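DUF3856 domain-containing protein (Chlorobium tepidum, PDB 2HR2) is of unknown function but folds as a TPR-like alpha-alpha superhelix, a scaffold that in relatives commonly mediates protein-protein binding. Local coordinates at residues A[13-18]-A[57-62]. Numbering follows the deposited sequence. Where two conformers were deposited one is given.
Sequences LALSDA and AFCHAG
L15 reaches from helix 4-24 to the flank of helix 52-69, where it meets C59 and F58. Its CB points toward helix 52-69; CG, set anti to the backbone N (chi1 -174°), carries the side chain straight on, and the fork does the touching. One branch, CD1, comes to 4.0 Å from C59 SG and also lies near C59 CA, against side chain and backbone together. The other, CD2, stops 4.1 Å from F58 CB, so L15 meets the base of F58 and not its ring. The two side chains cross at about a right angle. A branched leucine suits this place because two methyls can engage successive residues of one helical turn. Phenylalanine suits its own: CB serves L15, while the end of F58 leads away and its long side chain touches E97 and L100 of helix 97-114. The CA atoms of L15 and C59 lie 6.8 Å apart, a spacing consistent with a small residue at C59, which also touches M38 of helix 27-41. With no hydrogen bond or salt bridge between the segments, the contact joins the first and third helices of the alpha-alpha superhelix through apolar, dispersion-type contact and the burial of L15 and C59.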
ATOM      1  N   LEU A  13      -1.268   0.496  17.103  1.00 60.00           N
ATOM      2  CA  LEU A  13      -2.431  -0.382  17.233  1.00 59.94           C
ATOM      3  C   LEU A  13      -3.491  -0.091  16.170  1.00 59.85           C
ATOM      4  O   LEU A  13      -4.165  -1.009  15.705  1.00 59.59           O
ATOM      5  CB  LEU A  13      -3.034  -0.301  18.634  1.00 59.45           C
ATOM      6  CG  LEU A  13      -2.138  -0.827  19.759  1.00 59.39           C
ATOM      7  CD1 LEU A  13      -2.774  -0.584  21.122  1.00 60.20           C
ATOM      8  CD2 LEU A  13      -1.835  -2.300  19.575  1.00 59.18           C
ATOM      9  N   ALA A  14      -3.641   1.176  15.793  1.00 59.81           N
ATOM     10  CA  ALA A  14      -4.584   1.546  14.748  1.00 59.84           C
ATOM     11  C   ALA A  14      -4.162   0.911  13.423  1.00 60.22           C
ATOM     12  O   ALA A  14      -5.006   0.380  12.699  1.00 59.96           O
ATOM     13  CB  ALA A  14      -4.673   3.059  14.613  1.00 59.56           C
ATOM     14  N   LEU A  15      -2.862   0.957  13.120  1.00 60.23           N
ATOM     15  CA  LEU A  15      -2.342   0.371  11.885  1.00 60.30           C
ATOM     16  C   LEU A  15      -2.427  -1.155  11.913  1.00 60.08           C
ATOM     17  O   LEU A  15      -2.754  -1.756  10.893  1.00 60.36           O
ATOM     18  CB  LEU A  15      -0.909   0.821  11.599  1.00 60.21           C
ATOM     19  CG  LEU A  15      -0.325   0.377  10.247  1.00 60.53           C
ATOM     20  CD1 LEU A  15      -1.121   0.945   9.084  1.00 60.71           C
ATOM     21  CD2 LEU A  15       1.129   0.798  10.128  1.00 60.40           C
ATOM     22  N   SER A  16      -2.127  -1.786  13.049  1.00 59.89           N
ATOM     23  CA  SER A  16      -2.234  -3.240  13.146  0.50 60.12           C
ATOM     24  C   SER A  16      -3.675  -3.682  12.916  1.00 60.58           C
ATOM     25  O   SER A  16      -3.910  -4.665  12.228  1.00 61.25           O
ATOM     26  CB  SER A  16      -1.733  -3.755  14.496  0.50 60.31           C
ATOM     27  OG  SER A  16      -0.328  -3.611  14.605  0.50 60.03           O
ATOM     28  N   ASP A  17      -4.631  -2.951  13.495  1.00 60.63           N
ATOM     29  CA  ASP A  17      -6.052  -3.251  13.303  1.00 61.48           C
ATOM     30  C   ASP A  17      -6.405  -3.165  11.818  1.00 60.99           C
ATOM     31  O   ASP A  17      -7.079  -4.051  11.283  1.00 60.98           O
ATOM     32  CB  ASP A  17      -6.956  -2.297  14.107  1.00 62.52           C
ATOM     33  CG  ASP A  17      -6.935  -2.571  15.616  1.00 66.49           C
ATOM     34  OD1 ASP A  17      -6.323  -3.575  16.026  1.00 70.59           O
ATOM     35  OD2 ASP A  17      -7.537  -1.783  16.389  1.00 69.23           O
ATOM     36  N   ALA A  18      -5.939  -2.107  11.161  1.00 60.70           N
ATOM     37  CA  ALA A  18      -6.185  -1.912   9.732  1.00 60.90           C
ATOM     38  C   ALA A  18      -5.641  -3.067   8.908  1.00 60.82           C
ATOM     39  O   ALA A  18      -6.308  -3.550   8.002  1.00 60.88           O
ATOM     40  CB  ALA A  18      -5.571  -0.610   9.261  1.00 61.24           C
ATOM     41  N   ALA A  57       4.201   6.073   5.074  1.00 60.77           N
ATOM     42  CA  ALA A  57       4.265   5.239   3.876  1.00 60.75           C
ATOM     43  C   ALA A  57       3.492   3.936   4.064  1.00 60.95           C
ATOM     44  O   ALA A  57       2.768   3.502   3.170  1.00 61.47           O
ATOM     45  CB  ALA A  57       5.710   4.939   3.518  1.00 60.95           C
ATOM     46  N   PHE A  58       3.648   3.324   5.232  1.00 61.06           N
ATOM     47  CA  PHE A  58       2.974   2.074   5.555  1.00 61.33           C
ATOM     48  C   PHE A  58       1.464   2.303   5.593  1.00 60.98           C
ATOM     49  O   PHE A  58       0.699   1.492   5.075  1.00 61.30           O
ATOM     50  CB  PHE A  58       3.467   1.550   6.906  1.00 62.67           C
ATOM     51  CG  PHE A  58       4.863   0.959   6.885  1.00 64.95           C
ATOM     52  CD1 PHE A  58       5.840   1.372   5.974  1.00 68.28           C
ATOM     53  CD2 PHE A  58       5.224   0.034   7.858  1.00 69.81           C
ATOM     54  CE1 PHE A  58       7.116   0.833   6.003  1.00 69.58           C
ATOM     55  CE2 PHE A  58       6.500  -0.507   7.894  1.00 71.34           C
ATOM     56  CZ  PHE A  58       7.448  -0.106   6.964  1.00 69.72           C
ATOM     57  N   CYS A  59       1.043   3.413   6.197  1.00 60.80           N
ATOM     58  CA  CYS A  59      -0.373   3.764   6.273  1.00 61.31           C
ATOM     59  C   CYS A  59      -0.967   4.005   4.886  1.00 61.20           C
ATOM     60  O   CYS A  59      -2.077   3.542   4.597  1.00 61.36           O
ATOM     61  CB  CYS A  59      -0.582   5.011   7.141  1.00 61.36           C
ATOM     62  SG  CYS A  59      -0.165   4.804   8.881  1.00 63.59           S
ATOM     63  N   HIS A  60      -0.237   4.734   4.042  1.00 60.94           N
ATOM     64  CA  HIS A  60      -0.688   5.002   2.669  1.00 60.99           C
ATOM     65  C   HIS A  60      -0.779   3.735   1.807  1.00 60.80           C
ATOM     66  O   HIS A  60      -1.657   3.631   0.947  1.00 60.48           O
ATOM     67  CB  HIS A  60       0.209   6.029   1.971  1.00 61.26           C
ATOM     68  CG  HIS A  60      -0.057   7.446   2.372  1.00 61.28           C
ATOM     69  ND1 HIS A  60       0.844   8.199   3.093  1.00 62.06           N
ATOM     70  CD2 HIS A  60      -1.124   8.248   2.149  1.00 62.04           C
ATOM     71  CE1 HIS A  60       0.347   9.407   3.288  1.00 62.19           C
ATOM     72  NE2 HIS A  60      -0.847   9.463   2.727  1.00 62.54           N
ATOM     73  N   ALA A  61       0.134   2.789   2.018  1.00 60.51           N
ATOM     74  CA  ALA A  61       0.101   1.527   1.288  1.00 60.83           C
ATOM     75  C   ALA A  61      -1.166   0.774   1.661  1.00 60.76           C
ATOM     76  O   ALA A  61      -1.907   0.311   0.790  1.00 61.13           O
ATOM     77  CB  ALA A  61       1.320   0.687   1.623  1.00 61.49           C
ATOM     78  N   GLY A  62      -1.407   0.659   2.965  1.00 60.09           N
ATOM     79  CA  GLY A  62      -2.600  -0.002   3.478  1.00 60.05           C
ATOM     80  C   GLY A  62      -3.866   0.692   3.006  1.00 60.65           C
ATOM     81  O   GLY A  62      -4.826   0.034   2.608  1.00 61.21           O
TER